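Local coordinates for SAM-dependent methyltransferase (Pyrococcus horikoshii, PDB 1WZN), which probably transfers a methyl group from S-adenosylmethionine to an acceptor not yet identified, and is seen here with the product S-adenosyl-L-homocysteine, at residues A25-V30 with L57-R62; R40-V45 with F106-M111. All blocks are in the same frame, centred on the assembly; numbering follows the deposited sequence.

Contact 1. Residues A25-V30 with L57-R62; sequences AEIDFV and LELAER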
ATOM      1  N   ALA A  25     -10.710  -6.793 -32.231  1.00 22.27           N
ATOM      2  CA  ALA A  25     -11.482  -7.632 -31.321  1.00 22.19           C
ATOM      3  C   ALA A  25     -12.717  -6.866 -30.860  1.00 21.33           C
ATOM      4  O   ALA A  25     -13.790  -7.444 -30.689  1.00 20.50           O
ATOM      5  CB  ALA A  25     -10.626  -8.030 -30.107  1.00 24.37           C
ATOM      6  N   GLU A  26     -12.566  -5.559 -30.657  1.00 20.70           N
ATOM      7  CA  GLU A  26     -13.690  -4.748 -30.212  1.00 21.58           C
ATOM      8  C   GLU A  26     -14.765  -4.627 -31.281  1.00 19.66           C
ATOM      9  O   GLU A  26     -15.948  -4.710 -30.978  1.00 19.07           O
ATOM     10  CB  GLU A  26     -13.218  -3.354 -29.781  1.00 26.59           C
ATOM     11  CG  GLU A  26     -12.640  -3.331 -28.374  1.00 33.57           C
ATOM     12  CD  GLU A  26     -12.427  -1.933 -27.841  1.00 37.13           C
ATOM     13  OE1 GLU A  26     -12.013  -1.811 -26.669  1.00 39.97           O
ATOM     14  OE2 GLU A  26     -12.668  -0.956 -28.584  1.00 39.74           O
ATOM     15  N   ILE A  27     -14.371  -4.447 -32.536  1.00 17.63           N
ATOM     16  CA  ILE A  27     -15.383  -4.329 -33.578  1.00 18.48           C
ATOM     17  C   ILE A  27     -16.032  -5.684 -33.863  1.00 17.58           C
ATOM     18  O   ILE A  27     -17.170  -5.746 -34.326  1.00 18.80           O
ATOM     19  CB  ILE A  27     -14.791  -3.677 -34.846  1.00 18.48           C
ATOM     20  CG1 ILE A  27     -14.359  -2.246 -34.503  1.00 16.01           C
ATOM     21  CG2 ILE A  27     -15.824  -3.644 -35.967  1.00 19.31           C
ATOM     22  CD1 ILE A  27     -15.438  -1.415 -33.791  1.00 17.91           C
ATOM     23  N   ASP A  28     -15.323  -6.772 -33.568  1.00 19.51           N
ATOM     24  CA  ASP A  28     -15.905  -8.107 -33.740  1.00 19.99           C
ATOM     25  C   ASP A  28     -17.102  -8.169 -32.791  1.00 20.72           C
ATOM     26  O   ASP A  28     -18.167  -8.666 -33.146  1.00 20.14           O
ATOM     27  CB  ASP A  28     -14.927  -9.217 -33.327  1.00 21.31           C
ATOM     28  CG  ASP A  28     -13.878  -9.510 -34.379  1.00 23.82           C
ATOM     29  OD1 ASP A  28     -13.995  -8.998 -35.510  1.00 23.24           O
ATOM     30  OD2 ASP A  28     -12.938 -10.277 -34.065  1.00 21.90           O
ATOM     31  N   PHE A  29     -16.904  -7.674 -31.570  1.00 20.16           N
ATOM     32  CA  PHE A  29     -17.964  -7.663 -30.562  1.00 18.99           C
ATOM     33  C   PHE A  29     -19.095  -6.744 -31.006  1.00 18.48           C
ATOM     34  O   PHE A  29     -20.271  -7.082 -30.866  1.00 18.84           O
ATOM     35  CB  PHE A  29     -17.415  -7.197 -29.206  1.00 18.30           C
ATOM     36  CG  PHE A  29     -18.458  -7.132 -28.118  1.00 18.97           C
ATOM     37  CD1 PHE A  29     -19.274  -8.227 -27.850  1.00 20.29           C
ATOM     38  CD2 PHE A  29     -18.622  -5.975 -27.360  1.00 17.78           C
ATOM     39  CE1 PHE A  29     -20.245  -8.172 -26.837  1.00 21.74           C
ATOM     40  CE2 PHE A  29     -19.588  -5.908 -26.346  1.00 19.98           C
ATOM     41  CZ  PHE A  29     -20.399  -7.007 -26.087  1.00 20.06           C
ATOM     42  N   VAL A  30     -18.738  -5.580 -31.534  1.00 18.01           N
ATOM     43  CA  VAL A  30     -19.737  -4.634 -32.013  1.00 17.44           C
ATOM     44  C   VAL A  30     -20.601  -5.277 -33.101  1.00 17.72           C
ATOM     45  O   VAL A  30     -21.821  -5.122 -33.097  1.00 17.76           O
ATOM     46  CB  VAL A  30     -19.073  -3.349 -32.563  1.00 18.52           C
ATOM     47  CG1 VAL A  30     -20.112  -2.469 -33.273  1.00 18.21           C
ATOM     48  CG2 VAL A  30     -18.435  -2.573 -31.411  1.00 15.79           C
ATOM     49  N   LEU A  57     -12.512   3.825 -38.580  1.00 15.65           N
ATOM     50  CA  LEU A  57     -11.879   3.243 -39.758  1.00 16.87           C
ATOM     51  C   LEU A  57     -12.027   1.724 -39.794  1.00 16.99           C
ATOM     52  O   LEU A  57     -12.197   1.135 -40.864  1.00 16.87           O
ATOM     53  CB  LEU A  57     -10.399   3.640 -39.816  1.00 18.91           C
ATOM     54  CG  LEU A  57     -10.100   4.979 -40.515  1.00 21.39           C
ATOM     55  CD1 LEU A  57     -10.685   6.135 -39.712  1.00 23.79           C
ATOM     56  CD2 LEU A  57      -8.598   5.152 -40.669  1.00 25.30           C
ATOM     57  N   GLU A  58     -11.976   1.084 -38.628  1.00 17.35           N
ATOM     58  CA  GLU A  58     -12.126  -0.369 -38.576  1.00 18.38           C
ATOM     59  C   GLU A  58     -13.525  -0.752 -39.078  1.00 18.83           C
ATOM     60  O   GLU A  58     -13.685  -1.710 -39.844  1.00 15.95           O
ATOM     61  CB  GLU A  58     -11.898  -0.867 -37.142  1.00 18.42           C
ATOM     62  CG  GLU A  58     -12.017  -2.379 -36.951  1.00 18.43           C
ATOM     63  CD  GLU A  58     -11.112  -3.187 -37.873  1.00 21.54           C
ATOM     64  OE1 GLU A  58      -9.993  -2.726 -38.186  1.00 20.56           O
ATOM     65  OE2 GLU A  58     -11.519  -4.302 -38.269  1.00 22.39           O
ATOM     66  N   LEU A  59     -14.538   0.002 -38.653  1.00 16.54           N
ATOM     67  CA  LEU A  59     -15.910  -0.246 -39.097  1.00 16.37           C
ATOM     68  C   LEU A  59     -16.013   0.005 -40.606  1.00 17.55           C
ATOM     69  O   LEU A  59     -16.647  -0.763 -41.332  1.00 17.47           O
ATOM     70  CB  LEU A  59     -16.888   0.674 -38.346  1.00 15.46           C
ATOM     71  CG  LEU A  59     -17.279   0.216 -36.931  1.00 16.06           C
ATOM     72  CD1 LEU A  59     -17.859   1.366 -36.113  1.00 15.41           C
ATOM     73  CD2 LEU A  59     -18.296  -0.915 -37.062  1.00 14.73           C
ATOM     74  N   ALA A  60     -15.390   1.080 -41.078  1.00 16.62           N
ATOM     75  CA  ALA A  60     -15.429   1.403 -42.507  1.00 17.67           C
ATOM     76  C   ALA A  60     -14.780   0.294 -43.326  1.00 19.82           C
ATOM     77  O   ALA A  60     -15.289  -0.106 -44.376  1.00 22.32           O
ATOM     78  CB  ALA A  60     -14.709   2.722 -42.771  1.00 18.17           C
ATOM     79  N   GLU A  61     -13.646  -0.191 -42.844  1.00 20.71           N
ATOM     80  CA  GLU A  61     -12.919  -1.247 -43.532  1.00 23.26           C
ATOM     81  C   GLU A  61     -13.797  -2.475 -43.759  1.00 24.34           C
ATOM     82  O   GLU A  61     -13.585  -3.268 -44.669  1.00 22.50           O
ATOM     83  CB  GLU A  61     -11.704  -1.626 -42.678  1.00 24.75           C
ATOM     84  CG  GLU A  61     -10.736  -2.559 -43.414  1.00 30.36           C
ATOM     85  CD  GLU A  61      -9.509  -2.810 -42.558  1.00 31.62           C
ATOM     86  OE1 GLU A  61      -8.796  -1.858 -42.261  1.00 30.53           O
ATOM     87  OE2 GLU A  61      -9.254  -3.966 -42.232  1.00 33.67           O
ATOM     88  N   ARG A  62     -14.792  -2.643 -42.860  1.00 21.83           N
ATOM     89  CA  ARG A  62     -15.627  -3.840 -42.919  1.00 22.07           C
ATOM     90  C   ARG A  62     -16.897  -3.639 -43.765  1.00 20.63           C
ATOM     91  O   ARG A  62     -17.742  -4.517 -43.883  1.00 22.26           O
ATOM     92  CB  ARG A  62     -15.999  -4.238 -41.487  1.00 21.87           C
ATOM     93  CG  ARG A  62     -14.792  -4.726 -40.678  1.00 22.15           C
ATOM     94  CD  ARG A  62     -15.202  -5.217 -39.283  1.00 22.09           C
ATOM     95  NE  ARG A  62     -14.030  -5.351 -38.410  1.00 22.05           N
ATOM     96  CZ  ARG A  62     -14.075  -6.289 -37.442  1.00 20.67           C
ATOM     97  NH1 ARG A  62     -15.146  -7.053 -37.304  1.00 20.73           N
ATOM     98  NH2 ARG A  62     -13.028  -6.449 -36.628  1.00 19.95           N
TER
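The guanidinium of Arg62 lies flat against Ile27, whose CG2 sits over the centre of one face, 3.4 Å above the plane. At its edge, in plane, stand two carboxylates, Asp28 from helix 23-36 and Glu58 from helix 54-61. The three charged residues form a salt-bridge network between two helices of the Rossmann-like methyltransferase fold. The short helical segments cross at -62°, with axes 10.2 Å apart.

Arg62 grips Asp28 and Glu58 each through a single oxygen. NH1 and NH2 converge end-on on Asp28 OD1, both at 2.9 Å. NH1 meets that oxygen nearly along its C-O axis, while NH2 comes from above the carboxylate plane. The carboxylate and guanidinium planes are 59° apart. Glu58 is gripped side-on: Arg62 NE reaches the anti lone pair of Glu58 OE2 at 2.7 Å, and NH2 adds a second bond to the same atom. The Glu58 chain bends at chi2 (55°), turning its carboxylate back toward the arginine. NH2 is therefore shared between the two acids, and the arginine probably offsets their negative charges. Two more salt bridges tie in helix 23-36: Arg62 NH1 with Glu31, and Glu58 OE1 with Lys24.

The rest of the contact is carbon against carbon. Glu58 CG lies 3.4 Å from Ile27 CG1, as the two side chains slide past each other in opposite directions. Leu59 crosses Ile27 at about a right angle. Its CD2 touches Ile27 CG2 at 3.8 Å.

Contact 2. Residues R40-V45 with F106-M111; sequences REVRRV and FDAVTM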
ATOM      1  N   ARG A  40     -32.779  -4.578 -37.138  1.00 23.37           N
ATOM      2  CA  ARG A  40     -32.740  -4.145 -38.528  1.00 22.72           C
ATOM      3  C   ARG A  40     -31.333  -4.405 -39.013  1.00 23.38           C
ATOM      4  O   ARG A  40     -30.420  -4.579 -38.201  1.00 22.79           O
ATOM      5  CB  ARG A  40     -33.069  -2.648 -38.654  1.00 21.75           C
ATOM      6  CG  ARG A  40     -32.061  -1.696 -38.002  1.00 21.79           C
ATOM      7  CD  ARG A  40     -32.429  -0.230 -38.240  1.00 21.41           C
ATOM      8  NE  ARG A  40     -32.594   0.061 -39.665  1.00 19.95           N
ATOM      9  CZ  ARG A  40     -33.770   0.165 -40.286  1.00 21.87           C
ATOM     10  NH1 ARG A  40     -34.904   0.018 -39.613  1.00 21.10           N
ATOM     11  NH2 ARG A  40     -33.810   0.395 -41.593  1.00 17.45           N
ATOM     12  N   GLU A  41     -31.154  -4.450 -40.330  1.00 22.49           N
ATOM     13  CA  GLU A  41     -29.832  -4.665 -40.893  1.00 24.58           C
ATOM     14  C   GLU A  41     -29.044  -3.388 -40.629  1.00 22.98           C
ATOM     15  O   GLU A  41     -29.563  -2.286 -40.808  1.00 22.40           O
ATOM     16  CB  GLU A  41     -29.921  -4.927 -42.400  1.00 29.31           C
ATOM     17  CG  GLU A  41     -28.561  -5.025 -43.080  1.00 36.50           C
ATOM     18  CD  GLU A  41     -28.658  -5.424 -44.542  1.00 41.33           C
ATOM     19  OE1 GLU A  41     -29.507  -4.855 -45.265  1.00 44.85           O
ATOM     20  OE2 GLU A  41     -27.875  -6.297 -44.972  1.00 43.92           O
ATOM     21  N   VAL A  42     -27.800  -3.531 -40.190  1.00 21.94           N
ATOM     22  CA  VAL A  42     -26.985  -2.359 -39.900  1.00 21.13           C
ATOM     23  C   VAL A  42     -26.008  -2.089 -41.031  1.00 19.82           C
ATOM     24  O   VAL A  42     -25.153  -2.918 -41.335  1.00 18.91           O
ATOM     25  CB  VAL A  42     -26.203  -2.536 -38.574  1.00 20.53           C
ATOM     26  CG1 VAL A  42     -25.239  -1.370 -38.374  1.00 20.73           C
ATOM     27  CG2 VAL A  42     -27.180  -2.614 -37.409  1.00 20.69           C
ATOM     28  N   ARG A  43     -26.152  -0.919 -41.648  1.00 21.10           N
ATOM     29  CA  ARG A  43     -25.297  -0.502 -42.755  1.00 20.82           C
ATOM     30  C   ARG A  43     -24.670   0.868 -42.521  1.00 19.07           C
ATOM     31  O   ARG A  43     -23.474   1.047 -42.730  1.00 20.59           O
ATOM     32  CB  ARG A  43     -26.107  -0.451 -44.056  1.00 24.22           C
ATOM     33  CG  ARG A  43     -26.625  -1.798 -44.542  1.00 32.66           C
ATOM     34  CD  ARG A  43     -27.587  -1.602 -45.706  1.00 38.95           C
ATOM     35  NE  ARG A  43     -28.078  -2.864 -46.251  1.00 44.88           N
ATOM     36  CZ  ARG A  43     -27.331  -3.728 -46.932  1.00 47.89           C
ATOM     37  NH1 ARG A  43     -26.048  -3.470 -47.154  1.00 48.68           N
ATOM     38  NH2 ARG A  43     -27.868  -4.849 -47.400  1.00 48.92           N
ATOM     39  N   ARG A  44     -25.486   1.831 -42.095  1.00 17.55           N
ATOM     40  CA  ARG A  44     -25.028   3.198 -41.859  1.00 17.41           C
ATOM     41  C   ARG A  44     -24.884   3.466 -40.359  1.00 17.57           C
ATOM     42  O   ARG A  44     -25.840   3.326 -39.590  1.00 16.57           O
ATOM     43  CB  ARG A  44     -26.016   4.184 -42.500  1.00 18.19           C
ATOM     44  CG  ARG A  44     -25.565   5.650 -42.541  1.00 19.68           C
ATOM     45  CD  ARG A  44     -26.505   6.441 -43.458  1.00 25.98           C
ATOM     46  NE  ARG A  44     -26.550   7.884 -43.197  1.00 32.60           N
ATOM     47  CZ  ARG A  44     -25.646   8.768 -43.610  1.00 35.57           C
ATOM     48  NH1 ARG A  44     -24.591   8.378 -44.315  1.00 36.83           N
ATOM     49  NH2 ARG A  44     -25.815  10.061 -43.343  1.00 34.05           N
ATOM     50  N   VAL A  45     -23.678   3.858 -39.963  1.00 17.58           N
ATOM     51  CA  VAL A  45     -23.348   4.099 -38.558  1.00 16.43           C
ATOM     52  C   VAL A  45     -22.853   5.515 -38.302  1.00 15.46           C
ATOM     53  O   VAL A  45     -22.074   6.050 -39.077  1.00 13.75           O
ATOM     54  CB  VAL A  45     -22.232   3.135 -38.100  1.00 17.44           C
ATOM     55  CG1 VAL A  45     -21.932   3.328 -36.621  1.00 16.18           C
ATOM     56  CG2 VAL A  45     -22.639   1.693 -38.383  1.00 19.08           C
ATOM     57  N   PHE A 106     -29.890   6.679 -39.064  1.00 16.73           N
ATOM     58  CA  PHE A 106     -28.756   5.784 -38.839  1.00 16.55           C
ATOM     59  C   PHE A 106     -29.237   4.451 -38.292  1.00 15.93           C
ATOM     60  O   PHE A 106     -30.164   4.403 -37.476  1.00 16.42           O
ATOM     61  CB  PHE A 106     -27.759   6.421 -37.865  1.00 15.81           C
ATOM     62  CG  PHE A 106     -26.962   7.534 -38.468  1.00 15.69           C
ATOM     63  CD1 PHE A 106     -25.915   7.261 -39.348  1.00 15.88           C
ATOM     64  CD2 PHE A 106     -27.277   8.859 -38.193  1.00 14.27           C
ATOM     65  CE1 PHE A 106     -25.198   8.293 -39.947  1.00 14.88           C
ATOM     66  CE2 PHE A 106     -26.563   9.902 -38.789  1.00 14.29           C
ATOM     67  CZ  PHE A 106     -25.520   9.615 -39.668  1.00 14.87           C
ATOM     68  N   ASP A 107     -28.623   3.365 -38.756  1.00 14.63           N
ATOM     69  CA  ASP A 107     -28.984   2.032 -38.289  1.00 14.03           C
ATOM     70  C   ASP A 107     -28.377   1.802 -36.915  1.00 15.25           C
ATOM     71  O   ASP A 107     -28.883   1.008 -36.122  1.00 14.40           O
ATOM     72  CB  ASP A 107     -28.464   0.958 -39.241  1.00 15.78           C
ATOM     73  CG  ASP A 107     -29.008   1.112 -40.643  1.00 15.20           C
ATOM     74  OD1 ASP A 107     -30.236   1.276 -40.780  1.00 15.23           O
ATOM     75  OD2 ASP A 107     -28.207   1.059 -41.593  1.00 15.82           O
ATOM     76  N   ALA A 108     -27.272   2.489 -36.650  1.00 14.41           N
ATOM     77  CA  ALA A 108     -26.603   2.374 -35.360  1.00 16.35           C
ATOM     78  C   ALA A 108     -25.839   3.650 -35.056  1.00 15.97           C
ATOM     79  O   ALA A 108     -25.409   4.369 -35.961  1.00 14.60           O
ATOM     80  CB  ALA A 108     -25.648   1.184 -35.358  1.00 14.83           C
ATOM     81  N   VAL A 109     -25.683   3.927 -33.768  1.00 15.60           N
ATOM     82  CA  VAL A 109     -24.945   5.094 -33.316  1.00 13.84           C
ATOM     83  C   VAL A 109     -23.980   4.550 -32.276  1.00 15.57           C
ATOM     84  O   VAL A 109     -24.377   3.760 -31.419  1.00 15.08           O
ATOM     85  CB  VAL A 109     -25.865   6.130 -32.643  1.00 14.45           C
ATOM     86  CG1 VAL A 109     -25.033   7.291 -32.100  1.00 12.37           C
ATOM     87  CG2 VAL A 109     -26.899   6.652 -33.651  1.00 15.48           C
ATOM     88  N   THR A 110     -22.719   4.953 -32.364  1.00 15.03           N
ATOM     89  CA  THR A 110     -21.713   4.486 -31.420  1.00 15.72           C
ATOM     90  C   THR A 110     -20.968   5.643 -30.764  1.00 14.80           C
ATOM     91  O   THR A 110     -20.901   6.750 -31.296  1.00 13.42           O
ATOM     92  CB  THR A 110     -20.653   3.587 -32.116  1.00 13.92           C
ATOM     93  OG1 THR A 110     -20.034   4.318 -33.185  1.00 16.13           O
ATOM     94  CG2 THR A 110     -21.292   2.325 -32.683  1.00 15.53           C
ATOM     95  N   MET A 111     -20.428   5.372 -29.583  1.00 16.62           N
ATOM     96  CA  MET A 111     -19.619   6.340 -28.857  1.00 15.96           C
ATOM     97  C   MET A 111     -18.622   5.452 -28.153  1.00 15.75           C
ATOM     98  O   MET A 111     -18.950   4.811 -27.155  1.00 17.02           O
ATOM     99  CB  MET A 111     -20.432   7.135 -27.842  1.00 16.74           C
ATOM    100  CG  MET A 111     -19.555   8.106 -27.061  1.00 17.33           C
ATOM    101  SD  MET A 111     -20.484   9.332 -26.133  1.00 20.07           S
ATOM    102  CE  MET A 111     -20.742  10.542 -27.409  1.00 17.13           C
TER
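Asp107 has CG beside its backbone N (chi1 -59°), which directs its carboxylate at the 40-45 chain. Arg44 runs extended from CG to NE, with CG opposite the backbone N (chi1 -170°), which carries its guanidinium across the Phe106 ring. These groups meet where the central parallel strands 44-48 and 106-111 of the Rossmann-like methyltransferase sheet begin. Val45 and Ala108 form the parallel bridge.

Asp107 OD2 takes two backbone N-H groups from opposite faces of its carboxylate plane. Arg43 N lies 2.9 Å from Asp107 OD2 and comes from above the plane. Arg44 N comes on the anti side at the same distance, and its bond is almost straight. The other oxygen, OD1, receives Arg40 NE at 2.9 Å in a salt bridge; the two planes are nearly parallel, but the bond is tilted out of both. Arg40 NH1 is bonded to Pro137 O. An asparagine in place of Asp107 would probably leave Arg40 without its charge mate and, if its amide nitrogen took the place of OD2, both N-H groups without an acceptor.

Asp107 N also bonds to Arg44 O at 2.9 Å, in the carbonyl plane. Ala108 N adds a weak bond to the same oxygen. Val42 CG1 packs on Ala108 CB, and Phe34 of helix 23-36 touches both residues.

The Arg44 guanidinium lies 11° from the plane of the Phe106 ring, and its NH1 is held by Glu65. Phe106 CE1 sits 3.4 Å above one guanidinium face, offset toward the rim.

How the contacts relate
Contacts 1 and 2 belong to one Rossmann-like unit and alternate along the chain. Helix 23-36 leads into strand 44-48, and that strand leads into helix 54-61. Contact 1 pairs the two helices, while contact 2 pairs the strand with 106-111. Their centres are 12 Å apart. The nearest atoms are about 5 Å apart, so they do not touch directly. Phe34 joins them, touching Leu59 of contact 1 and both Val42 and Ala108 of contact 2. One side chain of each contact, Ile27 and Thr110, is about 8 Å from the bound S-adenosyl-L-homocysteine, so neither of these two side chains touches it. Thr110 OG1 is hydrogen-bonded to Asp47, on strand 44-48.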